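Local coordinates for protein Dye type peroxidase A (Streptomyces lividans 1326, PDB 6GZW) that binds haem as a dye-decolourising peroxidase and probably uses hydrogen peroxide to oxidise dyes and other reducing substrates, at residues 12-17 / 56-61; 22-27 / 81-86; 35-40 / 123-128; 101-106 / 212-217. All blocks are in the same frame, centred on the assembly; numbering follows the deposited sequence.

Contact 1: 12-17 / 56-61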
loop_
_atom_site.group_PDB
_atom_site.type_symbol
_atom_site.label_atom_id
_atom_site.label_comp_id
_atom_site.label_asym_id
_atom_site.label_seq_id
_atom_site.Cartn_x
_atom_site.Cartn_y
_atom_site.Cartn_z
ATOM N N ALA A 12 -13.879 10.586 10.777
ATOM C CA ALA A 12 -15.126 9.827 10.723
ATOM C C ALA A 12 -15.652 9.557 12.135
ATOM O O ALA A 12 -14.896 9.429 13.096
ATOM C CB ALA A 12 -14.927 8.509 9.980
ATOM N N MET A 13 -16.969 9.448 12.235
ATOM C CA MET A 13 -17.606 9.153 13.508
ATOM C C MET A 13 -17.601 7.666 13.806
ATOM O O MET A 13 -17.949 6.847 12.948
ATOM C CB MET A 13 -19.042 9.672 13.529
ATOM C CG MET A 13 -19.147 11.189 13.590
ATOM S SD MET A 13 -20.868 11.736 13.791
ATOM C CE MET A 13 -21.261 11.190 15.457
ATOM N N PHE A 14 -17.232 7.319 15.041
ATOM C CA PHE A 14 -17.281 5.957 15.519
ATOM C C PHE A 14 -18.671 5.650 16.056
ATOM O O PHE A 14 -19.290 4.642 15.689
ATOM C CB PHE A 14 -16.243 5.721 16.648
ATOM C CG PHE A 14 -16.391 4.400 17.328
ATOM C CD1 PHE A 14 -16.202 3.208 16.632
ATOM C CD2 PHE A 14 -16.759 4.326 18.694
ATOM C CE1 PHE A 14 -16.371 1.976 17.257
ATOM C CE2 PHE A 14 -16.916 3.094 19.315
ATOM C CZ PHE A 14 -16.725 1.922 18.607
ATOM N N HIS A 15 -19.142 6.506 16.971
ATOM C CA HIS A 15 -20.457 6.286 17.579
ATOM C C HIS A 15 -21.558 6.680 16.590
ATOM O O HIS A 15 -21.447 7.695 15.909
ATOM C CB HIS A 15 -20.632 7.076 18.880
ATOM C CG HIS A 15 -19.818 6.563 20.020
ATOM N ND1 HIS A 15 -18.894 7.346 20.678
ATOM C CD2 HIS A 15 -19.797 5.359 20.639
ATOM C CE1 HIS A 15 -18.331 6.642 21.643
ATOM N NE2 HIS A 15 -18.866 5.437 21.646
ATOM N N GLY A 16 -22.620 5.881 16.548
ATOM C CA GLY A 16 -23.762 6.134 15.653
ATOM C C GLY A 16 -24.706 4.942 15.502
ATOM O O GLY A 16 -24.478 3.855 16.024
ATOM N N LYS A 17 -25.801 5.167 14.783
ATOM C CA LYS A 17 -26.768 4.108 14.512
ATOM C C LYS A 17 -26.122 2.949 13.720
ATOM O O LYS A 17 -26.352 1.780 14.027
ATOM C CB LYS A 17 -27.965 4.700 13.760
ATOM C CG LYS A 17 -29.058 3.721 13.384
ATOM C CD LYS A 17 -30.100 4.463 12.553
ATOM C CE LYS A 17 -31.376 3.671 12.351
ATOM N NZ LYS A 17 -32.405 4.526 11.669
ATOM N N THR A 56 -10.376 0.842 21.415
ATOM C CA THR A 56 -9.269 1.138 20.499
ATOM C C THR A 56 -9.799 1.884 19.265
ATOM O O THR A 56 -9.248 2.905 18.895
ATOM C CB THR A 56 -8.511 -0.160 20.135
ATOM O OG1 THR A 56 -7.913 -0.659 21.333
ATOM C CG2 THR A 56 -7.422 0.045 19.050
ATOM N N ALA A 57 -10.861 1.383 18.655
ATOM C CA ALA A 57 -11.420 2.061 17.503
ATOM C C ALA A 57 -11.846 3.503 17.822
ATOM O O ALA A 57 -11.540 4.426 17.073
ATOM C CB ALA A 57 -12.607 1.294 16.956
ATOM N N ARG A 58 -12.568 3.685 18.938
ATOM C CA ARG A 58 -13.028 4.997 19.363
ATOM C C ARG A 58 -11.876 5.981 19.492
ATOM O O ARG A 58 -11.900 7.075 18.922
ATOM C CB ARG A 58 -13.804 4.894 20.679
ATOM C CG ARG A 58 -14.612 6.137 21.056
ATOM C CD ARG A 58 -13.906 7.079 22.007
ATOM N NE ARG A 58 -13.383 6.393 23.191
ATOM C CZ ARG A 58 -12.480 6.903 24.018
ATOM N NH1 ARG A 58 -11.990 8.132 23.827
ATOM N NH2 ARG A 58 -12.039 6.164 25.018
ATOM N N ARG A 59 -10.815 5.586 20.208
ATOM C CA ARG A 59 -9.681 6.484 20.378
ATOM C C ARG A 59 -9.011 6.793 19.068
ATOM O O ARG A 59 -8.761 7.972 18.737
ATOM C CB ARG A 59 -8.633 5.876 21.314
ATOM C CG ARG A 59 -9.056 5.731 22.776
ATOM C CD ARG A 59 -8.116 4.820 23.588
ATOM N NE ARG A 59 -8.707 4.472 24.882
ATOM C CZ ARG A 59 -8.719 5.262 25.965
ATOM N NH1 ARG A 59 -8.117 6.449 25.991
ATOM N NH2 ARG A 59 -9.361 4.844 27.054
ATOM N N LEU A 60 -8.684 5.734 18.323
ATOM C CA LEU A 60 -7.888 5.924 17.111
ATOM C C LEU A 60 -8.643 6.708 16.040
ATOM O O LEU A 60 -8.055 7.537 15.352
ATOM C CB LEU A 60 -7.390 4.584 16.573
ATOM C CG LEU A 60 -6.033 4.149 17.140
ATOM C CD1 LEU A 60 -5.947 4.142 18.664
ATOM C CD2 LEU A 60 -5.716 2.781 16.589
ATOM N N MET A 61 -9.952 6.474 15.928
ATOM C CA MET A 61 -10.761 7.240 14.954
ATOM C C MET A 61 -10.847 8.734 15.296
ATOM O O MET A 61 -11.069 9.570 14.428
ATOM C CB MET A 61 -12.160 6.639 14.784
ATOM C CG MET A 61 -12.159 5.323 14.031
ATOM S SD MET A 61 -13.807 4.655 13.815
ATOM C CE MET A 61 -14.558 6.038 12.954
HETATM O O HOH W 1 -11.557 9.181 11.630
#
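A single water joins Ala-12 to Met-61: it accepts from Ala-12 N at 2.8 Å and donates to Met-61 O at 2.9 Å. No direct hydrogen bond links the two segments, so the rest of this loop-on-helix contact is packing, organised round a Met-aromatic pair. The helix is 43-61, the first long one, following strand 29-37 in the ferredoxin-like N-terminal half, and 56-61 is its last stretch. Met-61 runs beside the loop, then bends at its thioether bond (chi3 57°), which brings CE to 3.4 Å from Ala-12 O and also close to Met-13 O. Its SD stands 5.2 Å from the centroid of the Phe-14 ring, at an oblique 72° from the ring normal, and touches Phe-14 CB.

Phe-14 supplies the wedge. With CG opposite the backbone N (chi1 171°), the ring is laid against the helix, and one face is covered by the Arg-58 backbone: Arg-58 N lies 4.1 Å above the plane, over the centre. Phe-14 CE1 meets Ala-57 CB at 3.8 Å, while Phe-14 CD2 is pressed on Arg-58 CB at 3.6 Å. Replacing Phe-14 with an alanine would probably open a gap over the Arg-58 backbone and leave the Met-61 thioether without its aromatic neighbour. On its far end Arg-58 turns away from the loop to a salt bridge with Asp-55, which Arg-59 shares. His-15 completes the layer: its ring sits with one face over Phe-14 CD2, and its CE1 reaches Arg-58 CG at 3.8 Å.

Contact 2: 22-27 / 81-86; sequences ITTPMQ and SLTVTF
Ser-81 O takes a hydrogen bond from Gln-27 NE2 at 2.8 Å, with an N-H...O angle of 153°, and opens a run in which the loop 22-27 is laid on one face of the antiparallel sheet. Strand 83-89 is the strand of the ferredoxin-like N-terminal half that borders the C-terminal half. Leu-82 points away from the loop, packing on Leu-60 of helix 43-61 and on Ile-130.

Thr-83 returns to the loop side and carries the second bond: its OG1 accepts from the same Gln-27 NE2 at 3.0 Å, and the angle of 165° makes this the straighter of the two. Both acceptors lie close to the Gln-27 amide plane, so the two N-H groups of one amide nitrogen are each spent and the amide is held against rotation. Gln-27 OE1 accepts from Arg-302 NH2 on strand 300-310, which makes the amide a tie between the two halves of the chain. The Thr-83 methyl takes the position opposite its carbonyl carbon (chi1 64° for OG1), and there CG2 meets Thr-24 CG2 tip to tip at 3.9 Å. Thr-24 turns its hydroxyl to Gly-21 N instead.

Val-84 again faces the other way, toward Val-128 and Ala-57. Thr-85 comes back to the loop side; its CG2 stays 4.9 Å from Ile-22 CG1, and Thr-85 OG1 is hydrogen-bonded to Pro-20 O. Phe-86 sends its ring to the helix face, touching Ala-57 and Val-128, while its backbone N is hydrogen-bonded to Gln-19 OE1.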
loop_
_atom_site.group_PDB
_atom_site.type_symbol
_atom_site.label_atom_id
_atom_site.label_comp_id
_atom_site.label_asym_id
_atom_site.label_seq_id
_atom_site.Cartn_x
_atom_site.Cartn_y
_atom_site.Cartn_z
ATOM N N ILE A 22 -19.199 1.683 5.943
ATOM C CA ILE A 22 -20.231 1.154 5.085
ATOM C C ILE A 22 -20.613 2.227 4.085
ATOM O O ILE A 22 -20.493 2.013 2.863
ATOM C CB ILE A 22 -21.443 0.643 5.891
ATOM C CG1 ILE A 22 -20.994 -0.398 6.922
ATOM C CG2 ILE A 22 -22.487 0.009 4.968
ATOM C CD1 ILE A 22 -22.083 -0.857 7.868
ATOM N N THR A 23 -21.092 3.365 4.584
ATOM C CA THR A 23 -21.437 4.533 3.743
ATOM C C THR A 23 -20.341 5.571 3.678
ATOM O O THR A 23 -20.407 6.486 2.880
ATOM C CB THR A 23 -22.717 5.253 4.267
ATOM O OG1 THR A 23 -22.552 5.668 5.631
ATOM C CG2 THR A 23 -23.893 4.349 4.132
ATOM N N THR A 24 -19.324 5.428 4.541
ATOM C CA THR A 24 -18.157 6.269 4.525
ATOM C C THR A 24 -17.538 6.324 3.125
ATOM O O THR A 24 -17.494 5.293 2.455
ATOM C CB THR A 24 -17.090 5.670 5.452
ATOM O OG1 THR A 24 -17.690 5.363 6.697
ATOM C CG2 THR A 24 -15.929 6.624 5.659
ATOM N N PRO A 25 -17.029 7.497 2.716
ATOM C CA PRO A 25 -16.334 7.564 1.449
ATOM C C PRO A 25 -15.169 6.606 1.396
ATOM O O PRO A 25 -14.605 6.219 2.432
ATOM C CB PRO A 25 -15.822 8.989 1.399
ATOM C CG PRO A 25 -16.791 9.758 2.214
ATOM C CD PRO A 25 -17.079 8.827 3.350
ATOM N N MET A 26 -14.780 6.282 0.171
ATOM C CA MET A 26 -13.600 5.492 -0.109
ATOM C C MET A 26 -12.347 6.064 0.531
ATOM O O MET A 26 -12.171 7.283 0.584
ATOM C CB MET A 26 -13.411 5.440 -1.614
ATOM C CG MET A 26 -14.549 4.706 -2.310
ATOM S SD MET A 26 -14.260 2.933 -2.535
ATOM C CE MET A 26 -14.274 2.281 -0.930
ATOM N N GLN A 27 -11.486 5.171 1.014
ATOM C CA GLN A 27 -10.213 5.562 1.638
ATOM C C GLN A 27 -9.041 5.026 0.824
ATOM O O GLN A 27 -9.158 3.973 0.180
ATOM C CB GLN A 27 -10.161 4.970 3.040
ATOM C CG GLN A 27 -11.203 5.544 4.018
ATOM C CD GLN A 27 -11.693 4.513 4.975
ATOM O OE1 GLN A 27 -11.891 3.345 4.599
ATOM N NE2 GLN A 27 -11.932 4.924 6.230
ATOM N N SER A 81 -9.400 10.265 8.249
ATOM C CA SER A 81 -10.607 9.499 7.911
ATOM C C SER A 81 -10.556 8.033 8.302
ATOM O O SER A 81 -11.194 7.195 7.674
ATOM C CB SER A 81 -10.971 9.659 6.411
ATOM O OG SER A 81 -11.235 11.014 6.144
ATOM N N LEU A 82 -9.839 7.722 9.392
ATOM C CA LEU A 82 -9.732 6.338 9.847
ATOM C C LEU A 82 -11.117 5.807 10.187
ATOM O O LEU A 82 -11.871 6.501 10.881
ATOM C CB LEU A 82 -8.840 6.200 11.091
ATOM C CG LEU A 82 -8.786 4.774 11.674
ATOM C CD1 LEU A 82 -8.059 3.757 10.789
ATOM C CD2 LEU A 82 -8.140 4.798 13.049
ATOM N N THR A 83 -11.423 4.588 9.729
ATOM C CA THR A 83 -12.566 3.829 10.206
ATOM C C THR A 83 -12.161 2.417 10.531
ATOM O O THR A 83 -11.254 1.846 9.921
ATOM C CB THR A 83 -13.780 3.783 9.239
ATOM O OG1 THR A 83 -13.425 3.092 8.021
ATOM C CG2 THR A 83 -14.233 5.176 8.890
ATOM N N VAL A 84 -12.832 1.862 11.529
ATOM C CA VAL A 84 -12.703 0.473 11.946
ATOM C C VAL A 84 -14.114 -0.108 12.057
ATOM O O VAL A 84 -14.970 0.489 12.709
ATOM C CB VAL A 84 -11.983 0.340 13.311
ATOM C CG1 VAL A 84 -11.643 -1.123 13.575
ATOM C CG2 VAL A 84 -10.727 1.185 13.321
ATOM N N THR A 85 -14.321 -1.256 11.430
ATOM C CA THR A 85 -15.613 -1.936 11.356
ATOM C C THR A 85 -15.461 -3.400 11.719
ATOM O O THR A 85 -14.484 -4.042 11.311
ATOM C CB THR A 85 -16.100 -1.917 9.892
ATOM O OG1 THR A 85 -15.906 -0.615 9.347
ATOM C CG2 THR A 85 -17.526 -2.340 9.806
ATOM N N PHE A 86 -16.434 -3.945 12.450
ATOM C CA PHE A 86 -16.352 -5.285 13.008
ATOM C C PHE A 86 -17.492 -6.190 12.551
ATOM O O PHE A 86 -18.667 -5.759 12.583
ATOM C CB PHE A 86 -16.405 -5.201 14.543
ATOM C CG PHE A 86 -15.344 -4.299 15.159
ATOM C CD1 PHE A 86 -14.027 -4.757 15.331
ATOM C CD2 PHE A 86 -15.634 -2.980 15.512
ATOM C CE1 PHE A 86 -13.062 -3.949 15.866
ATOM C CE2 PHE A 86 -14.649 -2.148 16.049
ATOM C CZ PHE A 86 -13.353 -2.641 16.224
#

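Contact 3: 35-40 / 123-128; sequences FDLAAG and NGDLWV
Phe-35 and Leu-126 stand together on the face of the sheet covered by helix 43-61, their CB atoms 4.2 Å apart, as a hydrogen-bonded pair of neighbouring antiparallel strands. In the ferredoxin-like N-terminal half these are the two central strands. The Phe-35 ring extends obliquely toward Val-128, CE1 touching CG2 at 3.9 Å, and Trp-53 of the helix closes on all three side chains. Two backbone bonds fix the register: Phe-35 N to Leu-126 O at 2.8 Å, and Leu-126 N back to Phe-35 O at 3.0 Å.

A classic beta bulge follows, Asp-125 and Leu-126 both facing Phe-35. Next to it two aspartates meet near the strand ends. Asp-36 OD1 accepts from Asp-125 N at 3.1 Å, nearly in line with its C-O bond, while OD2 pairs with Arg-156. Asp-125 CG lies anti to the carbonyl carbon (chi1 -65°), which swings the carboxylate toward Leu-37 N; OD2 offers its anti lone pair to that N at 2.8 Å (angle 153°), and OD1 is shared by Ser-91 OG and the salt-bridge partner Arg-95. The two carboxylates come within 3.8 Å, Asp-36 OD1 to Asp-125 OD2; their separate arginines probably offset that repulsion. An alanine in place of Asp-125 would probably leave Leu-37 N without its acceptor and Arg-95 without its charge mate. A water completes the edge, donating to Leu-37 O and, at 2.8 Å, to Asp-125 OD2.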
loop_
_atom_site.group_PDB
_atom_site.type_symbol
_atom_site.label_atom_id
_atom_site.label_comp_id
_atom_site.label_asym_id
_atom_site.label_seq_id
_atom_site.Cartn_x
_atom_site.Cartn_y
_atom_site.Cartn_z
ATOM N N PHE A 35 -9.945 -13.055 12.251
ATOM C CA PHE A 35 -9.405 -13.708 13.430
ATOM C C PHE A 35 -10.218 -14.966 13.738
ATOM O O PHE A 35 -11.444 -14.955 13.516
ATOM C CB PHE A 35 -9.486 -12.781 14.649
ATOM C CG PHE A 35 -8.635 -11.556 14.559
ATOM C CD1 PHE A 35 -9.128 -10.405 13.962
ATOM C CD2 PHE A 35 -7.364 -11.499 15.129
ATOM C CE1 PHE A 35 -8.388 -9.239 13.878
ATOM C CE2 PHE A 35 -6.606 -10.316 15.045
ATOM C CZ PHE A 35 -7.121 -9.190 14.408
ATOM N N ASP A 36 -9.557 -16.009 14.226
ATOM C CA ASP A 36 -10.238 -17.156 14.838
ATOM C C ASP A 36 -10.043 -17.173 16.332
ATOM O O ASP A 36 -8.939 -16.952 16.841
ATOM C CB ASP A 36 -9.750 -18.481 14.262
ATOM C CG ASP A 36 -10.234 -18.709 12.840
ATOM O OD1 ASP A 36 -11.322 -18.226 12.491
ATOM O OD2 ASP A 36 -9.537 -19.420 12.089
ATOM N N LEU A 37 -11.113 -17.434 17.055
ATOM C CA LEU A 37 -11.001 -17.554 18.509
ATOM C C LEU A 37 -10.061 -18.690 18.903
ATOM O O LEU A 37 -10.050 -19.754 18.285
ATOM C CB LEU A 37 -12.394 -17.767 19.120
ATOM C CG LEU A 37 -13.329 -16.560 19.061
ATOM C CD1 LEU A 37 -14.728 -17.008 19.426
ATOM C CD2 LEU A 37 -12.903 -15.464 19.986
ATOM N N ALA A 38 -9.245 -18.414 19.910
ATOM C CA ALA A 38 -8.320 -19.380 20.439
ATOM C C ALA A 38 -9.059 -20.406 21.302
ATOM O O ALA A 38 -10.164 -20.159 21.787
ATOM C CB ALA A 38 -7.267 -18.662 21.276
ATOM N N ALA A 39 -8.406 -21.537 21.513
ATOM C CA ALA A 39 -8.828 -22.477 22.542
ATOM C C ALA A 39 -8.923 -21.737 23.886
ATOM O O ALA A 39 -8.016 -20.997 24.283
ATOM C CB ALA A 39 -7.845 -23.637 22.620
ATOM N N GLY A 40 -10.045 -21.896 24.564
ATOM C CA GLY A 40 -10.261 -21.217 25.840
ATOM C C GLY A 40 -10.968 -19.882 25.723
ATOM O O GLY A 40 -11.287 -19.276 26.741
ATOM N N ASN A 123 -13.308 -16.856 5.121
ATOM C CA ASN A 123 -14.166 -17.031 6.320
ATOM C C ASN A 123 -13.446 -16.579 7.580
ATOM O O ASN A 123 -12.654 -15.648 7.517
ATOM C CB ASN A 123 -14.682 -18.480 6.367
ATOM C CG ASN A 123 -15.248 -18.908 5.036
ATOM O OD1 ASN A 123 -14.765 -19.865 4.384
ATOM N ND2 ASN A 123 -16.234 -18.164 4.582
ATOM N N GLY A 124 -13.734 -17.203 8.725
ATOM C CA GLY A 124 -13.174 -16.760 10.005
ATOM C C GLY A 124 -14.256 -16.471 11.004
ATOM O O GLY A 124 -15.380 -16.149 10.637
ATOM N N ASP A 125 -13.904 -16.570 12.291
ATOM C CA ASP A 125 -14.866 -16.218 13.342
ATOM C C ASP A 125 -15.203 -14.739 13.369
ATOM O O ASP A 125 -16.384 -14.375 13.594
ATOM C CB ASP A 125 -14.347 -16.621 14.730
ATOM C CG ASP A 125 -14.183 -18.150 14.918
ATOM O OD1 ASP A 125 -14.915 -18.959 14.267
ATOM O OD2 ASP A 125 -13.281 -18.527 15.734
ATOM N N LEU A 126 -14.187 -13.882 13.164
ATOM C CA LEU A 126 -14.318 -12.439 13.332
ATOM C C LEU A 126 -13.652 -11.719 12.175
ATOM O O LEU A 126 -12.595 -12.162 11.712
ATOM C CB LEU A 126 -13.651 -11.980 14.625
ATOM C CG LEU A 126 -14.312 -12.451 15.920
ATOM C CD1 LEU A 126 -13.355 -12.269 17.078
ATOM C CD2 LEU A 126 -15.629 -11.713 16.158
ATOM N N TRP A 127 -14.228 -10.606 11.753
ATOM C CA TRP A 127 -13.636 -9.796 10.674
ATOM C C TRP A 127 -13.497 -8.365 11.128
ATOM O O TRP A 127 -14.372 -7.836 11.796
ATOM C CB TRP A 127 -14.559 -9.885 9.470
ATOM C CG TRP A 127 -14.190 -9.088 8.251
ATOM C CD1 TRP A 127 -13.202 -9.364 7.321
ATOM C CD2 TRP A 127 -14.840 -7.894 7.805
ATOM N NE1 TRP A 127 -13.235 -8.423 6.330
ATOM C CE2 TRP A 127 -14.225 -7.511 6.592
ATOM C CE3 TRP A 127 -15.914 -7.127 8.295
ATOM C CZ2 TRP A 127 -14.639 -6.375 5.864
ATOM C CZ3 TRP A 127 -16.316 -5.979 7.582
ATOM C CH2 TRP A 127 -15.696 -5.628 6.369
ATOM N N VAL A 128 -12.366 -7.728 10.784
ATOM C CA VAL A 128 -12.208 -6.301 10.995
ATOM C C VAL A 128 -11.769 -5.649 9.701
ATOM O O VAL A 128 -10.865 -6.172 9.016
ATOM C CB VAL A 128 -11.151 -5.990 12.089
ATOM C CG1 VAL A 128 -11.165 -4.499 12.401
ATOM C CG2 VAL A 128 -11.421 -6.822 13.328
HETATM O O HOH W 2 -11.754 -20.740 16.448
#

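Contact 4: 101-106 / 212-217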
loop_
_atom_site.group_PDB
_atom_site.type_symbol
_atom_site.label_atom_id
_atom_site.label_comp_id
_atom_site.label_asym_id
_atom_site.label_seq_id
_atom_site.Cartn_x
_atom_site.Cartn_y
_atom_site.Cartn_z
ATOM N N GLN A 101 -28.584 -17.545 18.235
ATOM C CA GLN A 101 -28.489 -16.156 17.738
ATOM C C GLN A 101 -27.831 -16.002 16.342
ATOM O O GLN A 101 -27.673 -14.868 15.850
ATOM C CB GLN A 101 -27.687 -15.316 18.733
ATOM C CG GLN A 101 -28.273 -15.222 20.130
ATOM C CD GLN A 101 -29.607 -14.512 20.193
ATOM O OE1 GLN A 101 -30.032 -13.809 19.261
ATOM N NE2 GLN A 101 -30.292 -14.702 21.314
ATOM N N ARG A 102 -27.456 -17.119 15.719
ATOM C CA ARG A 102 -26.808 -17.097 14.412
ATOM C C ARG A 102 -27.846 -16.715 13.363
ATOM O O ARG A 102 -28.830 -17.439 13.214
ATOM C CB ARG A 102 -26.237 -18.472 14.072
ATOM C CG ARG A 102 -25.345 -18.477 12.847
ATOM C CD ARG A 102 -24.868 -19.868 12.518
ATOM N NE ARG A 102 -25.956 -20.632 11.904
ATOM C CZ ARG A 102 -26.674 -21.601 12.486
ATOM N NH1 ARG A 102 -26.431 -22.025 13.729
ATOM N NH2 ARG A 102 -27.654 -22.180 11.790
ATOM N N PRO A 103 -27.648 -15.593 12.634
ATOM C CA PRO A 103 -28.662 -15.232 11.621
ATOM C C PRO A 103 -28.686 -16.211 10.459
ATOM O O PRO A 103 -27.625 -16.758 10.093
ATOM C CB PRO A 103 -28.230 -13.835 11.162
ATOM C CG PRO A 103 -27.185 -13.359 12.162
ATOM C CD PRO A 103 -26.550 -14.610 12.682
ATOM N N VAL A 104 -29.878 -16.437 9.886
ATOM C CA VAL A 104 -30.043 -17.257 8.667
ATOM C C VAL A 104 -29.203 -16.636 7.533
ATOM O O VAL A 104 -28.699 -17.353 6.641
ATOM C CB VAL A 104 -31.534 -17.350 8.222
ATOM C CG1 VAL A 104 -31.671 -17.999 6.847
ATOM C CG2 VAL A 104 -32.346 -18.134 9.240
ATOM N N ALA A 105 -29.073 -15.316 7.578
ATOM C CA ALA A 105 -28.286 -14.578 6.567
ATOM C C ALA A 105 -26.828 -15.006 6.491
ATOM O O ALA A 105 -26.182 -14.777 5.468
ATOM C CB ALA A 105 -28.364 -13.092 6.802
ATOM N N LEU A 106 -26.298 -15.609 7.551
ATOM C CA LEU A 106 -24.932 -16.152 7.519
ATOM C C LEU A 106 -24.799 -17.550 6.960
ATOM O O LEU A 106 -23.670 -18.092 6.935
ATOM C CB LEU A 106 -24.264 -16.100 8.901
ATOM C CG LEU A 106 -23.997 -14.722 9.493
ATOM C CD1 LEU A 106 -23.273 -14.909 10.807
ATOM C CD2 LEU A 106 -23.169 -13.828 8.563
ATOM N N PRO A 212 -32.252 -11.729 13.824
ATOM C CA PRO A 212 -32.187 -11.643 15.279
ATOM C C PRO A 212 -31.969 -10.199 15.717
ATOM O O PRO A 212 -31.299 -9.429 15.025
ATOM C CB PRO A 212 -31.006 -12.556 15.652
ATOM C CG PRO A 212 -30.279 -12.860 14.368
ATOM C CD PRO A 212 -30.962 -12.148 13.235
ATOM N N ALA A 213 -32.542 -9.826 16.858
ATOM C CA ALA A 213 -32.560 -8.430 17.281
ATOM C C ALA A 213 -31.162 -7.836 17.451
ATOM O O ALA A 213 -30.992 -6.647 17.234
ATOM C CB ALA A 213 -33.364 -8.285 18.574
ATOM N N TRP A 214 -30.159 -8.656 17.797
ATOM C CA TRP A 214 -28.799 -8.132 17.974
ATOM C C TRP A 214 -28.227 -7.518 16.682
ATOM O O TRP A 214 -27.279 -6.737 16.744
ATOM C CB TRP A 214 -27.837 -9.203 18.536
ATOM C CG TRP A 214 -27.415 -10.264 17.589
ATOM C CD1 TRP A 214 -27.987 -11.483 17.419
ATOM C CD2 TRP A 214 -26.295 -10.216 16.690
ATOM N NE1 TRP A 214 -27.317 -12.201 16.459
ATOM C CE2 TRP A 214 -26.268 -11.447 15.997
ATOM C CE3 TRP A 214 -25.318 -9.255 16.404
ATOM C CZ2 TRP A 214 -25.311 -11.729 15.025
ATOM C CZ3 TRP A 214 -24.357 -9.553 15.441
ATOM C CH2 TRP A 214 -24.358 -10.767 14.777
ATOM N N MET A 215 -28.781 -7.886 15.522
ATOM C CA MET A 215 -28.362 -7.302 14.242
ATOM C C MET A 215 -29.066 -6.007 13.805
ATOM O O MET A 215 -28.817 -5.513 12.697
ATOM C CB MET A 215 -28.438 -8.359 13.135
ATOM C CG MET A 215 -27.169 -9.188 12.987
ATOM S SD MET A 215 -25.711 -8.237 12.516
ATOM C CE MET A 215 -26.182 -7.736 10.855
ATOM N N ALA A 216 -29.938 -5.460 14.653
ATOM C CA ALA A 216 -30.656 -4.217 14.338
ATOM C C ALA A 216 -29.753 -3.071 13.858
ATOM O O ALA A 216 -28.722 -2.806 14.472
ATOM C CB ALA A 216 -31.500 -3.774 15.529
ATOM N N ASN A 217 -30.105 -2.466 12.719
ATOM C CA ASN A 217 -29.298 -1.433 12.062
ATOM C C ASN A 217 -27.927 -1.924 11.531
ATOM O O ASN A 217 -27.096 -1.109 11.162
ATOM C CB ASN A 217 -29.129 -0.232 12.970
ATOM C CG ASN A 217 -30.456 0.255 13.514
ATOM O OD1 ASN A 217 -31.409 0.413 12.749
ATOM N ND2 ASN A 217 -30.546 0.451 14.833
HETATM O O HOH W 3 -30.706 -10.996 19.479
#
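Trp-214 hands its indole N-H to Gln-101 O, and the side chain can be followed outward to that bond and past it. From CB the first torsion (chi1 74°) sets CG between the backbone N and the carbonyl carbon, which folds the ring over its own 3-10 turn, with Met-215 CG 3.5 Å above one face. CD1 comes next, 3.6 Å from Gln-101 OE1; that amide is turned 76° from the ring as the two side chains pass in opposite directions. NE1 then reaches Gln-101 O at 2.8 Å, with an N-H...O angle of 167° and the oxygen near the ring plane. On the six-membered ring, CZ2 rests on Pro-103 CG at 3.8 Å.

Pro-212 fills the space beside it: its CD meets Pro-103 CB at 3.8 Å, the two side chains crossing at about a right angle. A water adds a second polar link, donating to Gln-101 OE1 and accepting from Trp-214 N.

One straight, in-plane bond thus satisfies the buried indole nitrogen and sets its rotation, while prolines supply apolar cover. Two loops, one from each half of the chain, are joined by shape and a single direct hydrogen bond, with no charge involved.

Contacts 2 and 3 both use the N-terminal part of the one antiparallel sheet, whose strands 83-89 and 126-132 are neighbours; they touch where Val-84 packs on Val-128. The centre of contact 2 lies about 10 Å from the chain centre, against about 18 to 19 Å for the others. Contact 1, only partly buried, shares helix 43-61 with the apolar side of contact 3 and touches contact 2 where Ala-12 meets Thr-83. Contact 4, buried but peripheral, joins loops of the two halves and meets contact 1 through Lys-17 and Asn-217. Chemistry follows place: packing and one water in contact 1, a neutral amide in 2, strand pairing with end carboxylates in 3, an indole and prolines in 4.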